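Local coordinates for oxidoreductase, NAD-binding/iron-sulfur cluster-binding protein (Nitratireductor pacificus pht-3B, PDB 6ZXX) that binds cobalamin and two [4Fe-4S] clusters and probably works as a reductive dehalogenase, cleaving carbon-halogen bonds of organic substrates, at residues S32-P37 with K633-K638; A59-D64 with F232-V237; V92-D97 with D648-A653; R361-P366 with Y419-V424; V498-D503 with F538-R543. All coordinates share one frame; numbering follows the deposited sequence.

Contact 1 of 5, residues S32-P37 with K633-K638; sequences SNRDRP and KRNLIK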
# COMPACT_ATOMS: atom_id res chain seq x y z
N SER A 32 -10.97 -18.79 -7.64
CA SER A 32 -11.00 -17.86 -6.52
C SER A 32 -10.36 -18.43 -5.28
O SER A 32 -10.44 -19.62 -5.00
CB SER A 32 -12.44 -17.52 -6.16
OG SER A 32 -12.52 -16.79 -4.92
N ASN A 33 -9.77 -17.55 -4.48
CA ASN A 33 -9.20 -17.96 -3.20
C ASN A 33 -10.10 -17.67 -2.01
O ASN A 33 -9.64 -17.59 -0.89
CB ASN A 33 -7.83 -17.30 -2.97
CG ASN A 33 -7.90 -15.78 -2.90
OD1 ASN A 33 -8.91 -15.16 -2.53
ND2 ASN A 33 -6.79 -15.16 -3.30
N ARG A 34 -11.38 -17.48 -2.26
CA ARG A 34 -12.30 -17.06 -1.23
C ARG A 34 -12.28 -17.95 -0.01
O ARG A 34 -12.61 -17.51 1.10
CB ARG A 34 -13.69 -17.32 -1.74
CG ARG A 34 -14.54 -16.16 -2.07
CD ARG A 34 -15.88 -16.75 -2.51
NE ARG A 34 -15.75 -17.71 -3.62
CZ ARG A 34 -15.82 -17.45 -4.95
NH1 ARG A 34 -15.97 -16.22 -5.46
NH2 ARG A 34 -15.73 -18.47 -5.79
N ASP A 35 -12.06 -19.24 -0.24
CA ASP A 35 -12.09 -20.21 0.85
C ASP A 35 -10.71 -20.58 1.37
O ASP A 35 -10.58 -21.50 2.20
CB ASP A 35 -12.80 -21.43 0.35
CG ASP A 35 -14.15 -21.12 -0.15
OD1 ASP A 35 -14.92 -20.43 0.60
OD2 ASP A 35 -14.43 -21.54 -1.33
N ARG A 36 -9.68 -19.88 0.86
CA ARG A 36 -8.31 -20.09 1.27
C ARG A 36 -7.99 -19.12 2.39
O ARG A 36 -8.14 -17.92 2.22
CB ARG A 36 -7.36 -19.91 0.08
CG ARG A 36 -5.93 -20.34 0.37
CD ARG A 36 -5.07 -20.20 -0.88
NE ARG A 36 -3.68 -20.69 -0.77
CZ ARG A 36 -3.30 -21.97 -0.70
NH1 ARG A 36 -4.19 -22.94 -0.66
NH2 ARG A 36 -2.02 -22.27 -0.63
N PRO A 37 -7.62 -19.64 3.58
CA PRO A 37 -7.13 -18.77 4.62
C PRO A 37 -5.79 -18.17 4.28
O PRO A 37 -4.96 -18.78 3.62
CB PRO A 37 -6.99 -19.67 5.84
CG PRO A 37 -7.26 -21.04 5.39
CD PRO A 37 -7.93 -21.00 4.08
N LYS A 633 -19.93 -8.35 1.66
CA LYS A 633 -20.10 -9.23 2.81
C LYS A 633 -18.73 -9.55 3.37
O LYS A 633 -17.74 -9.61 2.64
CB LYS A 633 -20.81 -10.51 2.40
CG LYS A 633 -21.16 -11.39 3.57
CD LYS A 633 -22.23 -12.42 3.24
CE LYS A 633 -22.05 -13.61 4.18
NZ LYS A 633 -23.21 -14.53 4.18
N ARG A 634 -18.64 -9.68 4.69
CA ARG A 634 -17.37 -10.02 5.32
C ARG A 634 -17.10 -11.53 5.21
O ARG A 634 -18.01 -12.36 5.45
CB ARG A 634 -17.37 -9.57 6.77
CG ARG A 634 -17.71 -8.11 6.95
CD ARG A 634 -17.58 -7.66 8.37
NE ARG A 634 -17.66 -8.72 9.37
CZ ARG A 634 -18.78 -9.22 9.88
NH1 ARG A 634 -19.96 -8.81 9.47
NH2 ARG A 634 -18.70 -10.17 10.79
N ASN A 635 -15.87 -11.89 4.82
CA ASN A 635 -15.49 -13.29 4.57
C ASN A 635 -14.74 -13.80 5.76
O ASN A 635 -13.59 -13.47 5.93
CB ASN A 635 -14.68 -13.39 3.29
CG ASN A 635 -14.27 -14.80 2.94
OD1 ASN A 635 -14.37 -15.72 3.73
ND2 ASN A 635 -13.76 -14.96 1.74
N LEU A 636 -15.39 -14.65 6.55
CA LEU A 636 -14.84 -14.98 7.84
C LEU A 636 -13.51 -15.71 7.74
O LEU A 636 -12.69 -15.64 8.66
CB LEU A 636 -15.85 -15.67 8.74
CG LEU A 636 -16.59 -14.53 9.48
CD1 LEU A 636 -17.69 -15.18 10.29
CD2 LEU A 636 -15.75 -13.56 10.37
N ILE A 637 -13.30 -16.38 6.60
CA ILE A 637 -12.09 -17.15 6.32
C ILE A 637 -10.86 -16.25 6.24
O ILE A 637 -9.73 -16.67 6.51
CB ILE A 637 -12.24 -18.01 5.02
CG1 ILE A 637 -13.20 -19.23 5.25
CG2 ILE A 637 -10.89 -18.53 4.56
CD1 ILE A 637 -14.51 -19.20 4.44
N LYS A 638 -11.09 -15.01 5.84
CA LYS A 638 -9.99 -14.08 5.59
C LYS A 638 -9.60 -13.25 6.80
O LYS A 638 -8.71 -12.43 6.74
CB LYS A 638 -10.37 -13.14 4.44
CG LYS A 638 -10.66 -13.82 3.11
CD LYS A 638 -9.44 -14.48 2.53
CE LYS A 638 -9.71 -14.98 1.15
NZ LYS A 638 -8.46 -15.56 0.64
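K638 and N635 supply the hydrogen bonds that tie the turn of 32-37 to 633-638, and I637 adds the apolar part. K638 leaves its backbone with CG beside N, and the bend at chi2 (-66°) followed by a straight run carries its ammonium to the type I turn formed by N33 to R36. There NZ donates to N33 O at 2.8 Å and to R36 O at 2.9 Å, with a weak bond to N33 OD1. N33 O also takes the turn's own bond from R36 N, and the two donors arrive on opposite faces of its plane. The amide of N33 looks elsewhere too, ND2 bonding to E433.

N635 ND2 gives R34 O a nearly straight bond (2.9 Å, 170° at the hydrogen), on a lone pair in the carbonyl plane. The other end of that amide, OD1, accepts from I637 N in an Asx turn, which fixes its rotation.

The apolar share rests on I637, whose CG2 packs 3.9 Å from P37 CD and also touches P37 N and R36 O.

A lysine and an asparagine suit this place because the turn offers mainly carbonyl oxygens: a long donor and a short one meet them, and the grip is polar.

Contact 2 of 5, residues A59-D64 with F232-V237; sequences ARQPED and FRLGVV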
# COMPACT_ATOMS: atom_id res chain seq x y z
N ALA A 59 25.00 -24.24 3.19
CA ALA A 59 24.27 -23.61 2.07
C ALA A 59 24.28 -22.10 2.18
O ALA A 59 24.28 -21.56 3.24
CB ALA A 59 22.84 -24.11 2.03
N ARG A 60 24.31 -21.43 1.05
CA ARG A 60 24.16 -19.99 1.04
C ARG A 60 22.90 -19.58 0.26
O ARG A 60 22.28 -20.34 -0.49
CB ARG A 60 25.39 -19.34 0.44
CG ARG A 60 25.62 -19.69 -1.02
CD ARG A 60 26.61 -18.76 -1.69
NE ARG A 60 26.74 -19.07 -3.12
CZ ARG A 60 25.95 -18.62 -4.10
NH1 ARG A 60 24.92 -17.83 -3.87
NH2 ARG A 60 26.20 -18.96 -5.34
N GLN A 61 22.52 -18.33 0.46
CA GLN A 61 21.38 -17.74 -0.21
C GLN A 61 21.77 -17.39 -1.60
O GLN A 61 22.98 -17.21 -1.91
CB GLN A 61 20.96 -16.44 0.45
CG GLN A 61 20.40 -16.57 1.85
CD GLN A 61 19.82 -15.25 2.36
OE1 GLN A 61 18.86 -14.75 1.82
NE2 GLN A 61 20.46 -14.66 3.39
N PRO A 62 20.75 -17.27 -2.47
CA PRO A 62 20.99 -16.83 -3.85
C PRO A 62 21.60 -15.44 -3.90
O PRO A 62 21.36 -14.65 -3.01
CB PRO A 62 19.59 -16.85 -4.47
CG PRO A 62 18.87 -17.90 -3.70
CD PRO A 62 19.38 -17.77 -2.29
N GLU A 63 22.42 -15.18 -4.90
CA GLU A 63 23.07 -13.90 -5.10
C GLU A 63 22.81 -13.40 -6.52
O GLU A 63 22.31 -14.13 -7.34
CB GLU A 63 24.58 -14.02 -4.93
CG GLU A 63 25.08 -14.66 -3.64
CD GLU A 63 24.94 -13.88 -2.37
OE1 GLU A 63 24.82 -12.63 -2.44
OE2 GLU A 63 24.94 -14.56 -1.30
N ASP A 64 23.17 -12.17 -6.82
CA ASP A 64 23.03 -11.68 -8.21
C ASP A 64 24.06 -12.37 -9.09
O ASP A 64 25.16 -12.68 -8.63
CB ASP A 64 23.25 -10.16 -8.31
CG ASP A 64 22.24 -9.35 -7.54
OD1 ASP A 64 22.39 -9.22 -6.30
OD2 ASP A 64 21.34 -8.79 -8.20
N PHE A 232 15.97 -15.56 -4.40
CA PHE A 232 15.30 -14.96 -3.24
C PHE A 232 16.32 -14.67 -2.13
O PHE A 232 17.51 -15.02 -2.23
CB PHE A 232 14.22 -15.90 -2.70
CG PHE A 232 14.79 -17.14 -2.11
CD1 PHE A 232 15.05 -18.25 -2.93
CD2 PHE A 232 15.14 -17.18 -0.75
CE1 PHE A 232 15.60 -19.37 -2.40
CE2 PHE A 232 15.69 -18.32 -0.22
CZ PHE A 232 15.93 -19.41 -1.04
N ARG A 233 15.82 -13.99 -1.11
CA ARG A 233 16.56 -13.67 0.11
C ARG A 233 15.67 -13.95 1.27
O ARG A 233 14.45 -13.98 1.11
CB ARG A 233 17.04 -12.22 0.14
CG ARG A 233 17.93 -11.82 -1.02
CD ARG A 233 19.24 -12.59 -1.07
NE ARG A 233 20.19 -12.07 -0.11
CZ ARG A 233 21.48 -12.37 -0.01
NH1 ARG A 233 22.07 -13.20 -0.84
NH2 ARG A 233 22.19 -11.81 0.95
N LEU A 234 16.28 -14.11 2.45
CA LEU A 234 15.59 -14.50 3.69
C LEU A 234 15.50 -13.39 4.75
O LEU A 234 16.39 -12.56 4.95
CB LEU A 234 16.29 -15.69 4.39
CG LEU A 234 16.25 -17.19 4.04
CD1 LEU A 234 14.93 -17.61 3.38
CD2 LEU A 234 17.45 -17.56 3.20
N GLY A 235 14.44 -13.51 5.51
CA GLY A 235 14.35 -12.88 6.82
C GLY A 235 13.88 -13.90 7.86
O GLY A 235 13.24 -14.92 7.54
N VAL A 236 14.21 -13.62 9.11
CA VAL A 236 13.81 -14.47 10.26
C VAL A 236 13.39 -13.59 11.43
O VAL A 236 13.96 -12.54 11.66
CB VAL A 236 14.96 -15.41 10.74
CG1 VAL A 236 14.54 -16.23 11.96
CG2 VAL A 236 15.37 -16.36 9.61
N VAL A 237 12.39 -14.05 12.15
CA VAL A 237 12.08 -13.48 13.46
C VAL A 237 12.17 -14.64 14.44
O VAL A 237 11.43 -15.60 14.31
CB VAL A 237 10.67 -12.91 13.53
CG1 VAL A 237 10.34 -12.46 14.94
CG2 VAL A 237 10.53 -11.75 12.56
O HOH W 1 18.76 -11.92 4.08
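R233 folds back over Q61, P62 and E63. Its CB starts 3.5 Å from Q61 OE1. Bends at chi2 (-63°) and chi3 (-78°) then curl the chain, bringing CD to 3.5 Å from P62 O and NE under Q61 OE1, which sits over the guanidinium face. At CZ the guanidinium lies over the Q61 amide, the two planes 27° apart and stacked. The tip works at its edge: NH1 gives P62 O a 2.7 Å bond lying in the guanidinium plane, and makes a longer, weak salt bridge with E63 OE2. NH2 turns to a second carboxylate, that of D173. An arginine suits this place because its flat end can stack and donate in several directions.

Q61 OE1 accepts from L234 N at 2.7 Å, the donor standing above the carbonyl plane, while NE2 reaches L234 O through a water; CG packs against L234 CD2. P62 brings ring carbons to F232, CD sitting 4.1 Å from the ring centroid in a CH-pi contact over the face, and it lies against the buried F232 O, which has no polar partner.

Strand 232-239 is an inner strand of a four-stranded antiparallel sheet. R233 and G235 pair with V148 and F146 of strand 142-149, and V236 with H197 of strand 194-198, while helix 168-189 packs against R233 through A169 and T172.

Contact 3 of 5, residues V92-D97 with D648-A653; sequences VAPLGD and DGVAGA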
# COMPACT_ATOMS: atom_id res chain seq x y z
N VAL A 92 10.06 -4.25 24.67
CA VAL A 92 9.01 -5.25 24.79
C VAL A 92 7.93 -4.70 25.70
O VAL A 92 8.17 -4.20 26.79
CB VAL A 92 9.53 -6.59 25.35
CG1 VAL A 92 8.44 -7.63 25.38
CG2 VAL A 92 10.70 -7.09 24.54
N ALA A 93 6.70 -4.78 25.22
CA ALA A 93 5.56 -4.24 25.96
C ALA A 93 5.21 -5.21 27.10
O ALA A 93 5.56 -6.40 27.10
CB ALA A 93 4.38 -4.03 25.02
N PRO A 94 4.53 -4.70 28.11
CA PRO A 94 3.97 -5.59 29.08
C PRO A 94 3.01 -6.56 28.44
O PRO A 94 2.29 -6.20 27.49
CB PRO A 94 3.21 -4.65 30.03
CG PRO A 94 3.93 -3.37 29.93
CD PRO A 94 4.34 -3.29 28.48
N LEU A 95 2.98 -7.76 28.99
CA LEU A 95 2.06 -8.78 28.57
C LEU A 95 0.66 -8.51 29.11
O LEU A 95 0.46 -8.43 30.30
CB LEU A 95 2.56 -10.11 29.02
CG LEU A 95 1.80 -11.26 28.38
CD1 LEU A 95 2.23 -11.47 26.94
CD2 LEU A 95 2.01 -12.53 29.20
N GLY A 96 -0.30 -8.33 28.21
CA GLY A 96 -1.70 -8.21 28.58
C GLY A 96 -2.28 -9.62 28.62
O GLY A 96 -1.56 -10.60 28.49
N ASP A 97 -3.60 -9.68 28.77
CA ASP A 97 -4.33 -10.93 28.94
C ASP A 97 -5.14 -11.36 27.70
O ASP A 97 -6.08 -12.13 27.82
CB ASP A 97 -5.28 -10.78 30.13
CG ASP A 97 -6.32 -9.69 29.92
OD1 ASP A 97 -6.41 -9.10 28.79
OD2 ASP A 97 -7.06 -9.41 30.90
N ASP A 648 -2.67 2.41 26.98
CA ASP A 648 -1.64 2.69 28.02
C ASP A 648 -0.43 1.78 27.87
O ASP A 648 0.07 1.31 28.86
CB ASP A 648 -2.16 2.55 29.45
CG ASP A 648 -3.30 3.52 29.77
OD1 ASP A 648 -3.31 4.63 29.16
OD2 ASP A 648 -4.16 3.17 30.64
N GLY A 649 -0.01 1.53 26.63
CA GLY A 649 1.21 0.76 26.31
C GLY A 649 1.06 -0.75 26.37
O GLY A 649 2.05 -1.47 26.22
N VAL A 650 -0.16 -1.23 26.63
CA VAL A 650 -0.43 -2.68 26.77
C VAL A 650 -1.57 -3.12 25.85
O VAL A 650 -2.63 -2.50 25.83
CB VAL A 650 -0.82 -3.08 28.21
CG1 VAL A 650 -0.85 -4.57 28.34
CG2 VAL A 650 0.18 -2.53 29.19
N ALA A 651 -1.32 -4.16 25.08
CA ALA A 651 -2.33 -4.69 24.18
C ALA A 651 -3.39 -5.45 24.95
O ALA A 651 -3.08 -6.29 25.81
CB ALA A 651 -1.68 -5.62 23.17
N GLY A 652 -4.65 -5.18 24.66
CA GLY A 652 -5.72 -5.91 25.31
C GLY A 652 -6.87 -6.12 24.37
O GLY A 652 -6.84 -5.65 23.23
N ALA A 653 -7.88 -6.84 24.82
CA ALA A 653 -9.11 -6.95 24.05
C ALA A 653 -9.65 -5.54 23.83
O ALA A 653 -9.38 -4.65 24.63
CB ALA A 653 -10.13 -7.78 24.78
O HOH W 2 1.23 -5.86 25.04
O HOH W 3 -4.76 -6.72 28.53
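This is a surface contact in which P94 and G96, in the loop between helices 74-85 and 103-116, rest on V650 of a two-stranded beta hairpin. The hairpin pairs strands 645-647 and 650-652, G652 bonding to E645. Its connection carries positive phi at both D648 and G649 (59° and 81°), consistent with a type I' turn.

No direct hydrogen bond joins the two segments. The two methyls of V650 divide the work. CG1, anti to the backbone N (chi1 -170°), reaches P94 O and lies 3.7 Å from G96 CA, whereas CG2 packs against the proline ring, 3.8 Å from P94 CB. A branched residue thus fills two spots that an alanine here would probably leave as a gap, with the P94 ring losing its apolar neighbour. P94 CD and A93 CB touch G649 O.

G96 suits its place because a beta carbon would run into A651 O. Its CA instead comes within 3.6 Å of that oxygen.

Two waters bridge A651 to the loop: one accepts from A651 N and donates to P94 O, water to O 2.7 Å; the other donates to A651 O and accepts from D97 N, water to N 3.2 Å.

Contact 4 of 5, residues R361-P366 with Y419-V424; sequences REKLAP and YHDYAV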
# COMPACT_ATOMS: atom_id res chain seq x y z
N ARG A 361 14.95 19.81 -1.82
CA ARG A 361 14.18 20.75 -2.65
C ARG A 361 15.03 21.61 -3.59
O ARG A 361 14.51 22.24 -4.52
CB ARG A 361 13.33 21.63 -1.74
CG ARG A 361 12.56 20.84 -0.71
CD ARG A 361 11.79 21.82 0.11
NE ARG A 361 11.00 21.18 1.15
CZ ARG A 361 11.54 20.64 2.23
NH1 ARG A 361 10.80 20.11 3.16
NH2 ARG A 361 12.86 20.60 2.34
N GLU A 362 16.34 21.67 -3.31
CA GLU A 362 17.30 22.56 -3.98
C GLU A 362 17.69 21.92 -5.29
O GLU A 362 17.82 20.71 -5.33
CB GLU A 362 18.55 22.78 -3.09
N LYS A 363 17.86 22.74 -6.34
CA LYS A 363 18.33 22.28 -7.66
C LYS A 363 19.67 21.61 -7.52
O LYS A 363 20.50 22.07 -6.75
CB LYS A 363 18.43 23.42 -8.67
CG LYS A 363 17.10 24.07 -9.05
CD LYS A 363 16.05 23.12 -9.68
CE LYS A 363 14.67 23.78 -9.89
NZ LYS A 363 13.68 22.93 -10.65
N LEU A 364 19.85 20.50 -8.22
CA LEU A 364 21.12 19.80 -8.20
C LEU A 364 21.73 19.86 -9.59
O LEU A 364 21.04 20.12 -10.58
CB LEU A 364 20.96 18.35 -7.77
CG LEU A 364 20.39 17.94 -6.43
CD1 LEU A 364 20.67 16.47 -6.21
CD2 LEU A 364 20.95 18.76 -5.27
N ALA A 365 23.04 19.62 -9.65
CA ALA A 365 23.76 19.58 -10.92
C ALA A 365 23.92 18.13 -11.41
O ALA A 365 24.38 17.27 -10.62
CB ALA A 365 25.14 20.23 -10.75
N PRO A 366 23.56 17.86 -12.69
CA PRO A 366 23.74 16.49 -13.21
C PRO A 366 25.17 15.98 -13.01
O PRO A 366 26.11 16.70 -13.23
CB PRO A 366 23.35 16.61 -14.67
CG PRO A 366 22.36 17.72 -14.69
CD PRO A 366 22.83 18.70 -13.66
N TYR A 419 9.09 23.51 -6.22
CA TYR A 419 10.52 23.37 -6.48
C TYR A 419 10.95 22.33 -7.55
O TYR A 419 12.11 22.38 -8.02
CB TYR A 419 11.24 23.13 -5.15
CG TYR A 419 10.52 22.17 -4.22
CD1 TYR A 419 10.54 20.80 -4.45
CD2 TYR A 419 9.86 22.63 -3.08
CE1 TYR A 419 9.94 19.91 -3.58
CE2 TYR A 419 9.23 21.75 -2.22
CZ TYR A 419 9.29 20.38 -2.48
OH TYR A 419 8.72 19.46 -1.64
N HIS A 420 10.05 21.41 -7.93
CA HIS A 420 10.36 20.34 -8.85
C HIS A 420 9.40 20.35 -10.00
O HIS A 420 8.26 20.73 -9.85
CB HIS A 420 10.27 19.00 -8.17
CG HIS A 420 11.40 18.71 -7.23
ND1 HIS A 420 11.22 17.99 -6.07
CD2 HIS A 420 12.70 19.07 -7.27
CE1 HIS A 420 12.37 17.92 -5.43
NE2 HIS A 420 13.28 18.56 -6.14
N ASP A 421 9.87 19.91 -11.16
CA ASP A 421 9.08 19.94 -12.41
C ASP A 421 8.15 18.76 -12.63
O ASP A 421 7.13 18.90 -13.32
CB ASP A 421 10.02 20.00 -13.62
CG ASP A 421 10.78 21.29 -13.70
OD1 ASP A 421 10.20 22.35 -13.38
OD2 ASP A 421 11.98 21.21 -14.06
N TYR A 422 8.53 17.60 -12.09
CA TYR A 422 7.78 16.35 -12.36
C TYR A 422 7.34 15.66 -11.10
O TYR A 422 7.99 15.79 -10.07
CB TYR A 422 8.63 15.39 -13.20
CG TYR A 422 9.01 15.92 -14.56
CD1 TYR A 422 8.08 15.91 -15.60
CD2 TYR A 422 10.26 16.47 -14.77
CE1 TYR A 422 8.41 16.43 -16.84
CE2 TYR A 422 10.60 17.00 -15.99
CZ TYR A 422 9.68 16.98 -17.01
OH TYR A 422 10.02 17.49 -18.20
N ALA A 423 6.19 15.01 -11.17
CA ALA A 423 5.73 14.08 -10.14
C ALA A 423 5.76 12.67 -10.66
O ALA A 423 5.17 12.37 -11.70
CB ALA A 423 4.31 14.43 -9.70
N VAL A 424 6.46 11.80 -9.95
CA VAL A 424 6.30 10.35 -10.13
C VAL A 424 5.35 9.79 -9.09
O VAL A 424 5.60 9.86 -7.87
CB VAL A 424 7.63 9.62 -10.02
CG1 VAL A 424 7.47 8.12 -10.33
CG2 VAL A 424 8.61 10.27 -10.98
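R361 and K363 meet Y419 at the entrance to strand 422-429, an inner strand of the four-stranded antiparallel sheet of order 394-399, 422-429, 514-521, 474-477. The loop 361-366 lies against the turn of chain that leads into the strand.

The chief meeting is a CH-pi contact. R361 runs extended from CG to NE across the Y419 ring, with CG 3.8 Å from the centroid and only 13° off the ring normal. CD continues toward the rim, 3.5 Å from Y419 CE2. The guanidinium stands almost upright to the ring, the planes 81° apart, so the aliphatic part of the arginine, rather than its charged face, covers the tyrosine. Both polar ends then converge on one carboxylate: R361 NE makes a salt bridge with E483 and Y419 OH a hydrogen bond to the same oxygen. E483 is next to V484, a cobalamin-binding residue, and Y405 meets the tyrosine ring edge-to-face. Arginine suits the place by joining an aliphatic stem to a charged tip.

With CG between its backbone N and carbonyl carbon (chi1 41°), Y419 sets its ring where R361 CG lies over the face, and its CB lies 3.4 Å from R361 O.

K363 bends at chi2 and brings its ammonium to Y419 O and D522, the latter in a salt bridge; D421 OD2 lies 4.2 Å from NZ, beyond a salt bridge. The bond from K363 NZ to Y419 O measures 3.1 Å.

Contact 5 of 5, residues V498-D503 with F538-R543; sequences VSRIGD and FCNQCR. With SF4 (iron/sulfur cluster), chain D.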
# COMPACT_ATOMS: atom_id res chain seq x y z
N VAL A 498 -11.81 10.45 -11.07
CA VAL A 498 -12.61 10.93 -9.98
C VAL A 498 -13.75 9.93 -9.72
O VAL A 498 -14.44 9.54 -10.65
CB VAL A 498 -13.16 12.37 -10.29
CG1 VAL A 498 -14.41 12.73 -9.50
CG2 VAL A 498 -12.07 13.41 -10.07
N SER A 499 -13.95 9.53 -8.46
CA SER A 499 -15.04 8.65 -8.06
C SER A 499 -15.96 9.31 -7.07
O SER A 499 -15.64 10.38 -6.52
CB SER A 499 -14.47 7.40 -7.41
OG SER A 499 -13.93 7.69 -6.13
N ARG A 500 -17.09 8.65 -6.76
CA ARG A 500 -18.03 9.22 -5.78
C ARG A 500 -17.46 9.25 -4.38
O ARG A 500 -17.83 10.10 -3.56
CB ARG A 500 -19.34 8.46 -5.76
CG ARG A 500 -20.37 8.91 -4.73
CD ARG A 500 -21.66 8.09 -4.84
NE ARG A 500 -22.22 8.22 -6.18
CZ ARG A 500 -22.90 9.28 -6.64
NH1 ARG A 500 -23.18 10.32 -5.86
NH2 ARG A 500 -23.35 9.27 -7.89
N ILE A 501 -16.50 8.37 -4.10
CA ILE A 501 -15.94 8.32 -2.75
C ILE A 501 -15.51 9.74 -2.33
O ILE A 501 -15.72 10.15 -1.19
CB ILE A 501 -14.80 7.29 -2.65
CG1 ILE A 501 -15.37 5.90 -2.91
CG2 ILE A 501 -14.16 7.34 -1.25
CD1 ILE A 501 -14.37 4.75 -2.93
N GLY A 502 -14.85 10.44 -3.24
CA GLY A 502 -14.62 11.86 -3.12
C GLY A 502 -13.18 12.33 -3.11
O GLY A 502 -12.74 13.06 -4.03
N ASP A 503 -12.48 11.99 -2.03
CA ASP A 503 -11.05 12.31 -1.83
C ASP A 503 -10.20 11.10 -2.19
O ASP A 503 -9.01 11.01 -1.83
CB ASP A 503 -10.80 12.81 -0.39
CG ASP A 503 -11.18 14.33 -0.21
OD1 ASP A 503 -11.99 14.83 -1.07
OD2 ASP A 503 -10.70 15.01 0.78
N PHE A 538 -20.48 5.34 -14.66
CA PHE A 538 -20.64 4.28 -13.67
C PHE A 538 -21.03 4.81 -12.29
O PHE A 538 -22.06 4.41 -11.72
CB PHE A 538 -19.37 3.45 -13.56
CG PHE A 538 -19.58 2.12 -12.92
CD1 PHE A 538 -19.79 2.01 -11.53
CD2 PHE A 538 -19.60 0.96 -13.70
CE1 PHE A 538 -20.00 0.74 -10.95
CE2 PHE A 538 -19.81 -0.28 -13.12
CZ PHE A 538 -20.02 -0.40 -11.76
N CYS A 539 -20.24 5.71 -11.72
CA CYS A 539 -20.55 6.29 -10.40
C CYS A 539 -21.87 7.06 -10.39
O CYS A 539 -22.51 7.13 -9.36
CB CYS A 539 -19.43 7.20 -9.87
SG CYS A 539 -17.96 6.34 -9.22
N ASN A 540 -22.24 7.66 -11.51
CA ASN A 540 -23.54 8.34 -11.62
C ASN A 540 -24.71 7.44 -11.35
O ASN A 540 -25.73 7.91 -10.83
CB ASN A 540 -23.72 9.09 -12.95
CG ASN A 540 -22.94 10.45 -12.96
OD1 ASN A 540 -22.82 11.17 -11.93
ND2 ASN A 540 -22.39 10.81 -14.12
N GLN A 541 -24.57 6.14 -11.62
CA GLN A 541 -25.66 5.22 -11.32
C GLN A 541 -25.36 4.23 -10.20
O GLN A 541 -26.07 3.25 -10.04
CB GLN A 541 -26.14 4.51 -12.58
CG GLN A 541 -25.07 4.13 -13.55
CD GLN A 541 -25.62 3.71 -14.90
OE1 GLN A 541 -26.76 3.22 -15.03
NE2 GLN A 541 -24.78 3.83 -15.90
N CYS A 542 -24.36 4.51 -9.40
CA CYS A 542 -24.04 3.67 -8.25
C CYS A 542 -24.04 4.57 -7.00
O CYS A 542 -23.80 5.76 -7.10
CB CYS A 542 -22.66 3.04 -8.45
SG CYS A 542 -22.08 1.89 -7.19
N ARG A 543 -24.37 4.01 -5.84
CA ARG A 543 -24.33 4.72 -4.53
C ARG A 543 -23.79 3.83 -3.41
O ARG A 543 -23.98 4.14 -2.25
CB ARG A 543 -25.75 5.14 -4.13
CG ARG A 543 -26.49 5.99 -5.14
CD ARG A 543 -25.86 7.37 -5.20
NE ARG A 543 -26.61 8.32 -6.03
CZ ARG A 543 -26.63 8.32 -7.36
NH1 ARG A 543 -26.00 7.39 -8.08
NH2 ARG A 543 -27.31 9.24 -8.01
FE1 SF4 D . -18.86 4.60 -4.94
FE2 SF4 D . -20.13 2.89 -6.80
FE3 SF4 D . -17.28 2.58 -6.28
FE4 SF4 D . -18.37 4.80 -7.70
S1 SF4 D . -18.44 2.67 -8.13
S2 SF4 D . -17.02 4.73 -6.02
S3 SF4 D . -20.13 5.00 -6.57
S4 SF4 D . -18.99 2.42 -5.02
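R500 and C539 bring their CA atoms to 6.0 Å where the loop 498-503 passes the end of helix 535-540, and R500 N donates to C539 SG at 3.5 Å. That sulfur binds an iron of the [4Fe-4S] cluster (SG to FE4 2.2 Å), and C542 SG holds FE2, as in the CxxCxxC motif of ferredoxins. C545 and C595 complete the cluster's ligands, and I501 O bonds to cobalamin. The hydrogen bond would probably draw off some of the thiolate's charge.

R500 passes the cluster, CB 3.6 Å from S3, and NH2 donates to C539 O at 2.7 Å. R543 stacks on its guanidinium, centres 3.9 Å apart and planes at 18°, while R543 NH1 bonds to N540 O and C542 O. The two like charges are thus met by carbonyl oxygens. An alanine at R543 would probably leave N540 O without this donor and uncover one face of R500.

R500 NH1 reaches G557 O, and helices 544-548 and 619-628 flank the site, the latter packing on F538.

In the fold
Contacts 2 and 5 are buried, contacts 1 and 4 partly so, and contact 3 lies at the surface. Contacts 2 and 4 belong to different four-stranded antiparallel sheets of the same strand order, 1-2-4-3, with contact centres 36 Å apart: contact 2 sets a loop against an inner strand, contact 4 against the chain leading into one. Contact 5 alone touches a cofactor; its arginine side chains serve backbone carbonyls while a backbone N-H meets a cysteine sulfur. Contact 1, about 14 Å away at the nearest atoms, uses lysine and asparagine on a turn. Contact 3 relies on valine, proline and waters. Contacts 1 and 3 both bring early residues to the late part of the chain, their segments alternating in sequence.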